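Local coordinates for ureidoglycolate hydrolase (PDB 4PXE), which hydrolyses (S)-ureidoglycolate to glyoxylate, ammonium and carbon dioxide as a manganese-dependent homodimeric enzyme of plant purine breakdown, at residues Ala230-Lys235 / Ile304-Ile309; Ile144-Ser149 / Tyr377-Phe382; Gly90-Ala95 / Glu206-Gln211; Val236-Asn241 / Ser298-Glu303; Gly223-Ile228 / Ala348-Leu353. All coordinates share one frame; numbering follows the deposited sequence.

From the N terminus, the chain passes residues 90-95, then 144-149, before 206-211 returns to close interaction 3 across the parallel strands 86-91 and 201-209. The loop of interaction 2 is still open at that point, so interactions 2 and 3 cross; they meet where Ser380 bonds to Glu206. Strand 222-239 then supplies the first segments of interactions 5, 1 and 4 in turn. Its long-range antiparallel pairing with strand 295-308 closes interaction 4 innermost and interaction 1 around it. Residues 348-353 enclose both by closing interaction 5, and 377-382 finally close interaction 2 around all three. The metal-binding core is thereby tied to the dimerization region, with glyoxylate touching interactions 1 and 2.

Interaction 1 (Ala230-Lys235 / Ile304-Ile309); sequences APASLK and IDTRDI. With GLV (glyoxylic acid), chain E.
Arg307, whose CG lies 4.1 Å from Pro231 CA on the neighbouring strand, is met at the edges of its guanidinium group. Along one edge NE and NH2 grip Asp305 side-on, NE donating an almost straight bond (2.9 Å) to the syn lone pair of Asp305 OD1. At another edge NH1 reaches glyoxylate O2 at 2.8 Å and NH2 reaches glyoxylate O3 at 2.7 Å, a two-pronged clasp of the carboxylate. CG is beside the backbone N, at a chi1 of -32° well short of full staggering, and the chain from there to NE is extended, which carries the charge to the ligand. Beneath it the antiparallel strands are laced by backbone bonds such as Ala232 N to Thr306 O (2.9 Å), and a water links Ala232 O to Asp305 OD2, the latter weakly. Leu234 and Ile304 pack on the face turned to helix 311-332. Asn294 of the second subunit also bonds glyoxylate. With Asp305 fixing its rotation, the Arg307 guanidinium is probably held in position to receive the substrate's carboxylate.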
# COMPACT_ATOMS: atom_id res chain seq x y z
N ALA A 230 -19.98 -6.26 -20.25
CA ALA A 230 -20.53 -6.46 -18.92
C ALA A 230 -19.44 -6.46 -17.84
O ALA A 230 -18.60 -7.35 -17.81
CB ALA A 230 -21.27 -7.78 -18.88
N PRO A 231 -19.47 -5.45 -16.96
CA PRO A 231 -18.39 -5.32 -15.97
C PRO A 231 -18.74 -5.87 -14.59
O PRO A 231 -19.88 -5.78 -14.14
CB PRO A 231 -18.22 -3.81 -15.88
CG PRO A 231 -19.64 -3.29 -16.04
CD PRO A 231 -20.35 -4.26 -16.97
N ALA A 232 -17.73 -6.42 -13.92
CA ALA A 232 -17.88 -6.83 -12.52
C ALA A 232 -16.64 -6.50 -11.72
O ALA A 232 -15.55 -6.38 -12.27
CB ALA A 232 -18.19 -8.33 -12.42
N SER A 233 -16.80 -6.37 -10.41
CA SER A 233 -15.64 -6.22 -9.55
C SER A 233 -15.85 -6.93 -8.22
O SER A 233 -16.98 -7.06 -7.74
CB SER A 233 -15.28 -4.75 -9.33
OG SER A 233 -16.17 -4.13 -8.43
N LEU A 234 -14.75 -7.41 -7.66
CA LEU A 234 -14.76 -8.20 -6.44
C LEU A 234 -13.76 -7.63 -5.45
O LEU A 234 -12.70 -7.14 -5.84
CB LEU A 234 -14.33 -9.64 -6.76
CG LEU A 234 -14.83 -10.35 -8.02
CD1 LEU A 234 -14.16 -11.70 -8.17
CD2 LEU A 234 -16.33 -10.52 -7.94
N LYS A 235 -14.10 -7.70 -4.16
CA LYS A 235 -13.15 -7.42 -3.08
C LYS A 235 -12.95 -8.71 -2.29
O LYS A 235 -13.92 -9.35 -1.89
CB LYS A 235 -13.72 -6.37 -2.13
CG LYS A 235 -13.50 -4.94 -2.55
CD LYS A 235 -13.43 -4.04 -1.32
CE LYS A 235 -14.75 -4.05 -0.54
NZ LYS A 235 -14.67 -3.18 0.67
N ILE A 304 -10.46 -7.01 -7.62
CA ILE A 304 -10.40 -7.74 -8.88
C ILE A 304 -11.43 -7.19 -9.84
O ILE A 304 -12.59 -7.00 -9.46
CB ILE A 304 -10.70 -9.23 -8.62
CG1 ILE A 304 -9.70 -9.81 -7.61
CG2 ILE A 304 -10.65 -10.02 -9.93
CD1 ILE A 304 -10.05 -11.22 -7.10
N ASP A 305 -11.01 -6.93 -11.07
CA ASP A 305 -11.88 -6.41 -12.13
C ASP A 305 -12.01 -7.53 -13.15
O ASP A 305 -11.02 -8.12 -13.54
CB ASP A 305 -11.21 -5.17 -12.75
CG ASP A 305 -11.98 -4.60 -13.91
OD1 ASP A 305 -11.99 -5.22 -15.00
OD2 ASP A 305 -12.54 -3.50 -13.76
N THR A 306 -13.23 -7.86 -13.57
CA THR A 306 -13.38 -8.85 -14.64
C THR A 306 -14.58 -8.52 -15.51
O THR A 306 -15.61 -8.04 -15.02
CB THR A 306 -13.41 -10.31 -14.11
OG1 THR A 306 -13.31 -11.23 -15.20
CG2 THR A 306 -14.66 -10.60 -13.29
N ARG A 307 -14.42 -8.72 -16.82
CA ARG A 307 -15.45 -8.31 -17.79
C ARG A 307 -15.47 -9.23 -18.99
O ARG A 307 -14.51 -9.93 -19.28
CB ARG A 307 -15.22 -6.88 -18.30
CG ARG A 307 -14.58 -5.93 -17.29
CD ARG A 307 -14.34 -4.56 -17.87
NE ARG A 307 -13.50 -3.79 -16.95
CZ ARG A 307 -13.30 -2.48 -17.04
NH1 ARG A 307 -13.86 -1.78 -18.03
NH2 ARG A 307 -12.52 -1.86 -16.16
N ASP A 308 -16.60 -9.21 -19.70
CA ASP A 308 -16.73 -9.88 -20.99
C ASP A 308 -17.92 -9.24 -21.70
O ASP A 308 -18.84 -8.75 -21.05
CB ASP A 308 -16.97 -11.39 -20.80
CG ASP A 308 -16.64 -12.22 -22.04
OD1 ASP A 308 -16.91 -11.78 -23.19
OD2 ASP A 308 -16.11 -13.35 -21.87
N ILE A 309 -17.92 -9.27 -23.03
CA ILE A 309 -19.10 -8.84 -23.77
C ILE A 309 -20.22 -9.84 -23.54
O ILE A 309 -21.40 -9.48 -23.53
CB ILE A 309 -18.79 -8.64 -25.28
CG1 ILE A 309 -20.01 -8.05 -26.01
CG2 ILE A 309 -18.35 -9.94 -25.92
CD1 ILE A 309 -20.54 -6.74 -25.42
C1 GLV E . -13.72 2.87 -16.37
O1 GLV E . -14.67 3.45 -17.20
C2 GLV E . -13.33 1.49 -16.77
O2 GLV E . -13.86 0.97 -17.80
O3 GLV E . -12.47 0.86 -16.08
O HOH W 1 -15.30 -4.15 -14.07

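Interaction 2 (Ile144-Ser149 / Tyr377-Phe382); sequences ISCLGS and YHDSLF. With GLV (glyoxylic acid), chain E.
A buried contact of mixed polar and sulfur-aromatic character joins the loop and first helical turn at Ile144-Ser149 to the start of helix 379-383, beside the glyoxylate pocket. Ser149 OG donates to the anti lone pair of Asp379 OD1 at 2.7 Å, and a water donating to the same Asp379 OD1 also accepts from Ser149 N, closing a small polar ring. With chi1 of 57° Ser149 OG lies between its own N and carbonyl carbon, leaning toward the aspartate. Cys146, the N-cap residue, sends SG between two aromatic rings: it lies at the edge of Phe382, 4.7 Å from SG to the ring centroid, and oblique to Tyr377. Ser145 CB touches Tyr377 CE2 at 3.5 Å. Glyoxylate covers one face of the Tyr377 ring, its O2 standing 3.4 Å above the plane near the centre, and Tyr377 N donates to the same O2 at 3.0 Å. Around this, Tyr377 and Leu381 rest on Pro231 of strand 222-239, Ser380 packs on strand 389-394, and Leu147 meets helix 156-164.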
# COMPACT_ATOMS: atom_id res chain seq x y z
N ILE A 144 -16.91 2.16 -5.99
CA ILE A 144 -18.16 2.21 -6.74
C ILE A 144 -17.95 2.96 -8.06
O ILE A 144 -17.64 4.16 -8.05
CB ILE A 144 -19.25 2.95 -5.92
CG1 ILE A 144 -19.49 2.23 -4.59
CG2 ILE A 144 -20.55 3.06 -6.72
CD1 ILE A 144 -20.15 3.11 -3.54
N SER A 145 -18.09 2.26 -9.18
CA SER A 145 -17.99 2.90 -10.49
C SER A 145 -19.32 3.58 -10.80
O SER A 145 -20.35 3.23 -10.23
CB SER A 145 -17.68 1.87 -11.57
OG SER A 145 -18.74 0.94 -11.68
N CYS A 146 -19.29 4.55 -11.70
CA CYS A 146 -20.51 5.20 -12.18
C CYS A 146 -21.43 5.62 -11.04
O CYS A 146 -22.64 5.41 -11.12
CB CYS A 146 -21.26 4.27 -13.13
SG CYS A 146 -20.33 3.86 -14.64
N LEU A 147 -20.85 6.21 -10.01
CA LEU A 147 -21.64 6.53 -8.81
C LEU A 147 -22.81 7.45 -9.17
O LEU A 147 -23.95 7.21 -8.77
CB LEU A 147 -20.75 7.15 -7.74
CG LEU A 147 -21.37 7.34 -6.35
CD1 LEU A 147 -20.31 7.19 -5.27
CD2 LEU A 147 -22.07 8.69 -6.25
N GLY A 148 -22.53 8.49 -9.95
CA GLY A 148 -23.55 9.43 -10.36
C GLY A 148 -24.63 8.83 -11.23
O GLY A 148 -25.82 9.02 -10.96
N SER A 149 -24.24 8.10 -12.27
CA SER A 149 -25.21 7.57 -13.22
C SER A 149 -25.99 6.37 -12.68
O SER A 149 -27.14 6.15 -13.07
CB SER A 149 -24.57 7.27 -14.58
OG SER A 149 -23.48 6.36 -14.44
N TYR A 377 -16.29 0.27 -19.47
CA TYR A 377 -17.64 0.72 -19.14
C TYR A 377 -17.66 2.25 -19.09
O TYR A 377 -16.60 2.90 -19.14
CB TYR A 377 -18.18 0.08 -17.84
CG TYR A 377 -17.29 0.27 -16.63
CD1 TYR A 377 -16.43 -0.75 -16.19
CD2 TYR A 377 -17.29 1.47 -15.93
CE1 TYR A 377 -15.60 -0.56 -15.07
CE2 TYR A 377 -16.47 1.67 -14.83
CZ TYR A 377 -15.64 0.66 -14.40
OH TYR A 377 -14.82 0.88 -13.31
N HIS A 378 -18.86 2.81 -19.03
CA HIS A 378 -19.06 4.25 -19.11
C HIS A 378 -20.36 4.59 -18.42
O HIS A 378 -21.19 3.71 -18.19
CB HIS A 378 -19.20 4.69 -20.57
CG HIS A 378 -18.04 4.34 -21.44
ND1 HIS A 378 -16.88 5.09 -21.48
CD2 HIS A 378 -17.86 3.33 -22.32
CE1 HIS A 378 -16.05 4.56 -22.35
NE2 HIS A 378 -16.62 3.49 -22.88
N ASP A 379 -20.58 5.87 -18.13
CA ASP A 379 -21.89 6.32 -17.66
C ASP A 379 -23.03 5.93 -18.60
O ASP A 379 -24.15 5.71 -18.15
CB ASP A 379 -21.86 7.83 -17.42
CG ASP A 379 -20.95 8.19 -16.25
OD1 ASP A 379 -21.25 7.72 -15.14
OD2 ASP A 379 -19.94 8.90 -16.44
N SER A 380 -22.73 5.84 -19.89
CA SER A 380 -23.70 5.37 -20.89
C SER A 380 -24.31 4.02 -20.52
O SER A 380 -25.47 3.74 -20.86
CB SER A 380 -23.03 5.28 -22.26
OG SER A 380 -22.74 6.56 -22.79
N LEU A 381 -23.56 3.17 -19.82
CA LEU A 381 -24.04 1.84 -19.46
C LEU A 381 -25.30 1.95 -18.59
O LEU A 381 -26.25 1.17 -18.74
CB LEU A 381 -22.95 1.06 -18.71
CG LEU A 381 -23.31 -0.34 -18.23
CD1 LEU A 381 -23.69 -1.22 -19.40
CD2 LEU A 381 -22.14 -0.94 -17.48
N PHE A 382 -25.31 2.94 -17.70
CA PHE A 382 -26.44 3.12 -16.78
C PHE A 382 -27.49 4.09 -17.29
O PHE A 382 -28.70 3.92 -17.02
CB PHE A 382 -25.92 3.46 -15.39
CG PHE A 382 -25.08 2.37 -14.82
CD1 PHE A 382 -25.67 1.25 -14.26
CD2 PHE A 382 -23.70 2.40 -14.95
CE1 PHE A 382 -24.90 0.20 -13.80
CE2 PHE A 382 -22.92 1.35 -14.49
CZ PHE A 382 -23.52 0.26 -13.91
C1 GLV E . -13.72 2.87 -16.37
O1 GLV E . -14.67 3.45 -17.20
C2 GLV E . -13.33 1.49 -16.77
O2 GLV E . -13.86 0.97 -17.80
O3 GLV E . -12.47 0.86 -16.08
O HOH W 2 -21.44 8.63 -12.81

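Interaction 3 (Gly90-Ala95 / Glu206-Gln211); sequences GSHIDA and ELHIEQ. With MN (manganese (II) ion), chain C.
Ser91 OG donates to Glu206 OE2 across neighbouring strands at 2.7 Å, on the anti side of the carboxylate. Ser91 has OG trans to its own N (chi1 -160°), and the Glu206 chain is extended, Glu206 CG passing 3.2 Å from Gly90 O, a buried oxygen with no polar partner. His92 and His208 converge on one manganese ion, which each meets through NE2 at 2.3 Å; Asp103 and three waters complete the site. His92 CG lies between its backbone N and carbonyl carbon (chi1 63°), which swings NE2 to the metal. A nearly straight bond of 2.8 Å from His208 ND1 to Ile209 O, in the ring plane, keeps the His208 ring from turning, whereas the bonds from His92 ND1 to Asp94 are weak. A leucine in place of Glu206 would probably leave the hydroxyls of Ser91 and Ser380 without their common carboxylate acceptor. The contact lies at the C-terminal ends of parallel strands 86-91 and 201-209, with helix 105-120 packed on Ser91 and strand 389-394 alongside Glu206.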
# COMPACT_ATOMS: atom_id res chain seq x y z
N GLY A 90 -22.98 13.74 -22.14
CA GLY A 90 -22.03 14.06 -21.11
C GLY A 90 -21.09 12.93 -20.77
O GLY A 90 -21.13 11.87 -21.38
N SER A 91 -20.25 13.17 -19.77
CA SER A 91 -19.21 12.22 -19.37
C SER A 91 -18.67 12.64 -18.01
O SER A 91 -19.32 13.41 -17.28
CB SER A 91 -18.09 12.18 -20.43
OG SER A 91 -17.31 10.99 -20.34
N HIS A 92 -17.49 12.14 -17.66
CA HIS A 92 -16.92 12.38 -16.33
C HIS A 92 -15.59 13.13 -16.43
O HIS A 92 -14.97 13.18 -17.51
CB HIS A 92 -16.67 11.04 -15.63
CG HIS A 92 -15.66 10.19 -16.34
ND1 HIS A 92 -14.35 10.09 -15.93
CD2 HIS A 92 -15.77 9.43 -17.45
CE1 HIS A 92 -13.69 9.30 -16.76
NE2 HIS A 92 -14.53 8.88 -17.69
N ILE A 93 -15.15 13.73 -15.33
CA ILE A 93 -13.81 14.33 -15.31
C ILE A 93 -12.91 13.76 -14.22
O ILE A 93 -11.76 14.17 -14.11
CB ILE A 93 -13.85 15.87 -15.20
CG1 ILE A 93 -14.50 16.30 -13.88
CG2 ILE A 93 -14.56 16.48 -16.41
CD1 ILE A 93 -14.68 17.81 -13.76
N ASP A 94 -13.42 12.83 -13.42
CA ASP A 94 -12.50 12.19 -12.48
C ASP A 94 -11.49 11.31 -13.23
O ASP A 94 -11.74 10.88 -14.36
CB ASP A 94 -13.20 11.49 -11.29
CG ASP A 94 -14.18 10.38 -11.69
OD1 ASP A 94 -14.76 10.40 -12.80
OD2 ASP A 94 -14.42 9.51 -10.83
N ALA A 95 -10.33 11.11 -12.61
CA ALA A 95 -9.18 10.42 -13.20
C ALA A 95 -8.59 9.49 -12.16
O ALA A 95 -8.29 9.92 -11.03
CB ALA A 95 -8.14 11.43 -13.63
N GLU A 206 -22.83 9.84 -25.47
CA GLU A 206 -21.53 10.11 -24.86
C GLU A 206 -20.41 10.05 -25.88
O GLU A 206 -20.24 9.04 -26.57
CB GLU A 206 -21.26 9.10 -23.74
CG GLU A 206 -19.95 9.35 -22.98
CD GLU A 206 -19.83 8.57 -21.68
OE1 GLU A 206 -20.67 7.67 -21.40
OE2 GLU A 206 -18.89 8.86 -20.92
N LEU A 207 -19.66 11.14 -25.99
CA LEU A 207 -18.45 11.19 -26.81
C LEU A 207 -17.28 10.72 -25.94
O LEU A 207 -17.16 11.18 -24.80
CB LEU A 207 -18.23 12.63 -27.27
CG LEU A 207 -16.88 12.96 -27.93
CD1 LEU A 207 -16.68 12.18 -29.23
CD2 LEU A 207 -16.77 14.45 -28.17
N HIS A 208 -16.44 9.82 -26.44
CA HIS A 208 -15.37 9.25 -25.62
C HIS A 208 -14.23 8.75 -26.49
O HIS A 208 -14.45 8.28 -27.61
CB HIS A 208 -15.92 8.10 -24.74
CG HIS A 208 -15.12 7.84 -23.49
ND1 HIS A 208 -13.87 7.24 -23.50
CD2 HIS A 208 -15.39 8.10 -22.19
CE1 HIS A 208 -13.41 7.15 -22.27
NE2 HIS A 208 -14.31 7.67 -21.45
N ILE A 209 -13.00 8.85 -26.00
CA ILE A 209 -11.90 8.19 -26.70
C ILE A 209 -12.14 6.68 -26.74
O ILE A 209 -12.72 6.10 -25.82
CB ILE A 209 -10.52 8.52 -26.09
CG1 ILE A 209 -10.43 8.02 -24.64
CG2 ILE A 209 -10.26 10.01 -26.17
CD1 ILE A 209 -8.99 8.03 -24.07
N GLU A 210 -11.70 6.04 -27.82
CA GLU A 210 -11.96 4.62 -27.98
C GLU A 210 -11.39 3.75 -26.84
O GLU A 210 -12.01 2.76 -26.46
CB GLU A 210 -11.36 4.12 -29.30
CG GLU A 210 -11.60 2.63 -29.53
CD GLU A 210 -10.78 2.05 -30.66
OE1 GLU A 210 -10.46 2.80 -31.60
OE2 GLU A 210 -10.46 0.84 -30.62
N GLN A 211 -10.22 4.12 -26.32
CA GLN A 211 -9.49 3.28 -25.37
C GLN A 211 -9.14 1.92 -25.98
O GLN A 211 -9.06 0.90 -25.29
CB GLN A 211 -10.25 3.14 -24.04
CG GLN A 211 -10.61 4.49 -23.47
CD GLN A 211 -11.36 4.41 -22.16
OE1 GLN A 211 -12.54 4.04 -22.13
NE2 GLN A 211 -10.72 4.81 -21.07
MN MN C . -14.14 7.18 -19.19
O HOH W 3 -15.46 11.24 -22.68
O HOH W 4 -14.05 4.82 -19.94
O HOH W 5 -16.30 6.65 -19.24
O HOH W 6 -13.54 6.04 -17.38

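Interaction 4 (Val236-Asn241 / Ser298-Glu303); sequences VEFEGN and SKSHLE
Val236-Leu302 and Phe238-Ser300 are hydrogen-bonded pairs, and Glu237-His301 and Glu239-Lys299 non-hydrogen-bonded pairs, of two antiparallel strands with axes 4.8 Å apart at 168°. On the face carrying Glu237, His301 ND1 donates to Glu237 OE2 at 2.7 Å, on the anti lone pair and close to the ring plane, though the carboxylate is turned 74° from the imidazole. His301 NE2 gives a second, nearly linear bond of 2.7 Å to Glu303 OE2, pinning the ring at both nitrogens; two carboxylates here would be likely to favour the imidazolium form. With phenylalanine in place of His301, Glu237 and Glu303 would probably lose the donor they share, leaving two carboxylates close together without it. Both segments belong to the dimerization region, in the antiparallel sheet of the M20 lid domain, where Ser298 and Lys299 together face His289 in a classic beta bulge. Glu239 and Lys299 lie side by side, Glu239 CG 3.8 Å from Lys299 CG. A water joins Lys299 NZ to Glu237 OE1. On the other face Leu302 CD1 touches Phe238 CE2 at 4.0 Å, while Ser300 OG sits at the edge of the Phe238 ring and bonds to Ala256 O. Asn241 O accepts from Lys403 of the second subunit.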
# COMPACT_ATOMS: atom_id res chain seq x y z
N VAL A 236 -11.69 -9.06 -2.05
CA VAL A 236 -11.36 -10.29 -1.35
C VAL A 236 -10.34 -10.01 -0.26
O VAL A 236 -9.37 -9.28 -0.48
CB VAL A 236 -10.80 -11.35 -2.32
CG1 VAL A 236 -10.51 -12.66 -1.61
CG2 VAL A 236 -11.77 -11.58 -3.48
N GLU A 237 -10.56 -10.58 0.91
CA GLU A 237 -9.57 -10.52 1.98
C GLU A 237 -9.29 -11.88 2.57
O GLU A 237 -10.20 -12.70 2.76
CB GLU A 237 -9.99 -9.53 3.08
CG GLU A 237 -10.14 -8.11 2.57
CD GLU A 237 -10.21 -7.07 3.68
OE1 GLU A 237 -10.51 -7.45 4.84
OE2 GLU A 237 -9.98 -5.88 3.38
N PHE A 238 -8.01 -12.13 2.85
CA PHE A 238 -7.58 -13.32 3.57
C PHE A 238 -6.98 -12.90 4.91
O PHE A 238 -6.34 -11.85 4.99
CB PHE A 238 -6.49 -14.06 2.79
CG PHE A 238 -6.96 -14.65 1.49
CD1 PHE A 238 -7.69 -15.83 1.46
CD2 PHE A 238 -6.60 -14.06 0.28
CE1 PHE A 238 -8.07 -16.40 0.26
CE2 PHE A 238 -6.98 -14.62 -0.92
CZ PHE A 238 -7.72 -15.79 -0.93
N GLU A 239 -7.20 -13.70 5.95
CA GLU A 239 -6.59 -13.43 7.26
C GLU A 239 -5.81 -14.63 7.78
O GLU A 239 -6.28 -15.77 7.70
CB GLU A 239 -7.66 -13.04 8.29
CG GLU A 239 -8.23 -11.63 8.09
CD GLU A 239 -9.38 -11.31 9.03
OE1 GLU A 239 -9.90 -12.25 9.68
OE2 GLU A 239 -9.78 -10.13 9.11
N GLY A 240 -4.61 -14.36 8.29
CA GLY A 240 -3.78 -15.38 8.92
C GLY A 240 -3.25 -14.87 10.25
O GLY A 240 -3.65 -13.81 10.72
N ASN A 241 -2.34 -15.63 10.86
CA ASN A 241 -1.87 -15.29 12.21
C ASN A 241 -0.77 -14.24 12.24
O ASN A 241 -0.55 -13.59 13.26
CB ASN A 241 -1.41 -16.55 12.93
CG ASN A 241 -2.53 -17.52 13.18
OD1 ASN A 241 -3.62 -17.13 13.58
ND2 ASN A 241 -2.26 -18.80 12.93
N SER A 298 -0.56 -10.74 7.89
CA SER A 298 -1.70 -11.34 8.59
C SER A 298 -3.02 -11.02 7.90
O SER A 298 -4.04 -11.62 8.19
CB SER A 298 -1.77 -10.90 10.06
OG SER A 298 -1.80 -9.49 10.18
N LYS A 299 -3.00 -10.04 7.00
CA LYS A 299 -4.17 -9.72 6.19
C LYS A 299 -3.72 -9.35 4.79
O LYS A 299 -2.71 -8.67 4.61
CB LYS A 299 -4.95 -8.56 6.80
CG LYS A 299 -5.63 -8.86 8.11
CD LYS A 299 -6.76 -7.88 8.37
CE LYS A 299 -6.30 -6.44 8.21
NZ LYS A 299 -7.41 -5.47 8.48
N SER A 300 -4.45 -9.82 3.79
CA SER A 300 -4.24 -9.35 2.44
C SER A 300 -5.58 -8.93 1.86
O SER A 300 -6.63 -9.46 2.23
CB SER A 300 -3.58 -10.41 1.58
OG SER A 300 -4.38 -11.58 1.48
N HIS A 301 -5.54 -7.97 0.94
CA HIS A 301 -6.72 -7.33 0.39
C HIS A 301 -6.51 -7.22 -1.11
O HIS A 301 -5.55 -6.59 -1.55
CB HIS A 301 -6.86 -5.94 1.02
CG HIS A 301 -7.94 -5.09 0.42
ND1 HIS A 301 -9.21 -5.00 0.95
CD2 HIS A 301 -7.92 -4.26 -0.66
CE1 HIS A 301 -9.94 -4.18 0.21
NE2 HIS A 301 -9.18 -3.71 -0.77
N LEU A 302 -7.39 -7.86 -1.88
CA LEU A 302 -7.34 -7.80 -3.34
C LEU A 302 -8.59 -7.14 -3.87
O LEU A 302 -9.68 -7.36 -3.34
CB LEU A 302 -7.29 -9.18 -3.97
CG LEU A 302 -6.20 -10.16 -3.59
CD1 LEU A 302 -6.66 -10.94 -2.37
CD2 LEU A 302 -5.86 -11.08 -4.76
N GLU A 303 -8.44 -6.37 -4.94
CA GLU A 303 -9.60 -5.89 -5.68
C GLU A 303 -9.43 -6.33 -7.12
O GLU A 303 -8.39 -6.08 -7.75
CB GLU A 303 -9.77 -4.38 -5.53
CG GLU A 303 -9.82 -3.98 -4.08
CD GLU A 303 -10.23 -2.54 -3.85
OE1 GLU A 303 -10.84 -1.92 -4.74
OE2 GLU A 303 -9.93 -2.02 -2.75
O HOH W 7 -10.24 -5.49 7.10

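Interaction 5 (Gly223-Ile228 / Ala348-Leu353)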
# COMPACT_ATOMS: atom_id res chain seq x y z
N GLY A 223 -16.03 5.81 -34.29
CA GLY A 223 -16.66 4.55 -33.94
C GLY A 223 -18.09 4.78 -33.47
O GLY A 223 -18.35 5.61 -32.60
N VAL A 224 -19.02 4.06 -34.08
CA VAL A 224 -20.40 4.12 -33.63
C VAL A 224 -20.62 2.93 -32.71
O VAL A 224 -20.59 1.78 -33.15
CB VAL A 224 -21.37 4.12 -34.81
CG1 VAL A 224 -22.81 4.11 -34.32
CG2 VAL A 224 -21.10 5.32 -35.72
N VAL A 225 -20.79 3.20 -31.42
CA VAL A 225 -20.77 2.13 -30.43
C VAL A 225 -22.12 1.43 -30.35
O VAL A 225 -23.16 2.08 -30.18
CB VAL A 225 -20.39 2.68 -29.05
CG1 VAL A 225 -20.49 1.60 -27.97
CG2 VAL A 225 -18.98 3.27 -29.10
N THR A 226 -22.11 0.11 -30.45
CA THR A 226 -23.36 -0.65 -30.50
C THR A 226 -23.71 -1.37 -29.19
O THR A 226 -24.85 -1.75 -28.97
CB THR A 226 -23.33 -1.69 -31.62
OG1 THR A 226 -22.32 -2.67 -31.34
CG2 THR A 226 -23.03 -1.03 -32.97
N ALA A 227 -22.72 -1.55 -28.33
CA ALA A 227 -22.93 -2.26 -27.07
C ALA A 227 -21.76 -1.96 -26.15
O ALA A 227 -20.69 -1.55 -26.60
CB ALA A 227 -23.03 -3.76 -27.31
N ILE A 228 -21.98 -2.17 -24.86
CA ILE A 228 -20.95 -1.99 -23.84
C ILE A 228 -20.81 -3.31 -23.08
O ILE A 228 -21.81 -3.87 -22.65
CB ILE A 228 -21.35 -0.87 -22.85
CG1 ILE A 228 -21.50 0.47 -23.58
CG2 ILE A 228 -20.33 -0.79 -21.70
CD1 ILE A 228 -22.07 1.58 -22.71
N ALA A 348 -24.96 -3.51 -22.00
CA ALA A 348 -26.07 -2.75 -22.57
C ALA A 348 -25.93 -2.62 -24.08
O ALA A 348 -24.82 -2.62 -24.61
CB ALA A 348 -26.20 -1.38 -21.94
N LEU A 349 -27.07 -2.51 -24.75
CA LEU A 349 -27.10 -2.28 -26.19
C LEU A 349 -27.45 -0.82 -26.46
O LEU A 349 -28.34 -0.25 -25.82
CB LEU A 349 -28.15 -3.18 -26.85
CG LEU A 349 -27.86 -4.67 -26.94
CD1 LEU A 349 -29.10 -5.43 -27.41
CD2 LEU A 349 -26.71 -4.93 -27.88
N SER A 350 -26.76 -0.20 -27.42
CA SER A 350 -27.15 1.14 -27.85
C SER A 350 -28.47 1.10 -28.61
O SER A 350 -28.80 0.11 -29.26
CB SER A 350 -26.07 1.73 -28.75
OG SER A 350 -24.82 1.66 -28.09
N ASP A 351 -29.21 2.20 -28.53
CA ASP A 351 -30.50 2.32 -29.21
C ASP A 351 -30.28 2.36 -30.72
O ASP A 351 -29.39 3.06 -31.22
CB ASP A 351 -31.22 3.56 -28.71
CG ASP A 351 -32.56 3.76 -29.38
OD1 ASP A 351 -32.58 4.36 -30.48
OD2 ASP A 351 -33.57 3.30 -28.81
N LYS A 352 -31.10 1.62 -31.45
CA LYS A 352 -30.90 1.48 -32.89
C LYS A 352 -31.14 2.77 -33.69
O LYS A 352 -30.49 2.99 -34.71
CB LYS A 352 -31.75 0.34 -33.45
CG LYS A 352 -31.45 -1.01 -32.80
CD LYS A 352 -29.97 -1.38 -32.90
CE LYS A 352 -29.72 -2.79 -32.38
NZ LYS A 352 -28.28 -3.15 -32.46
N LEU A 353 -32.06 3.61 -33.23
CA LEU A 353 -32.29 4.88 -33.92
C LEU A 353 -31.20 5.89 -33.57
O LEU A 353 -30.90 6.78 -34.36
CB LEU A 353 -33.68 5.44 -33.62
CG LEU A 353 -34.82 4.52 -34.07
CD1 LEU A 353 -36.16 5.21 -33.87
CD2 LEU A 353 -34.65 4.05 -35.51
O HOH W 8 -27.22 -1.83 -30.41
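Ser350 turns its side chain straight onto residues 223-228 of strand 222-239. Its CB rests 3.3 Å from Val225 O and a little farther from Thr226 O; one bond on, Ser350 OG donates to Val225 O at 2.7 Å, approaching from 46° above the carbonyl plane. With OG beside the backbone N (chi1 -53°), hydroxyl and amide reach the same strand, and Ser350 N donates to Thr226 O at 2.9 Å, also from above the plane. Two consecutive carbonyls are therefore held by one serine. A water donates to Thr226 O and to Ser350 O and accepts from Lys352 NZ. One residue back, Leu349 extends CD2 to 3.9 Å from Ala227 CB, and the backbones then pair as antiparallel strands, Ile228 N giving 2.9 Å to Ala348 O and Ala348 N 3.2 Å to Ile228 O. Ile228 and Ala348 both pack on Leu381 of helix 379-383, while Asp351 caps the start of helix 352-364 through a weak bond to Leu353 N. Both segments lie just outside the dimerization region of residues 230-345, one leading in and the other out, an arrangement consistent with the paired connections between catalytic and lid domains of M20 enzymes.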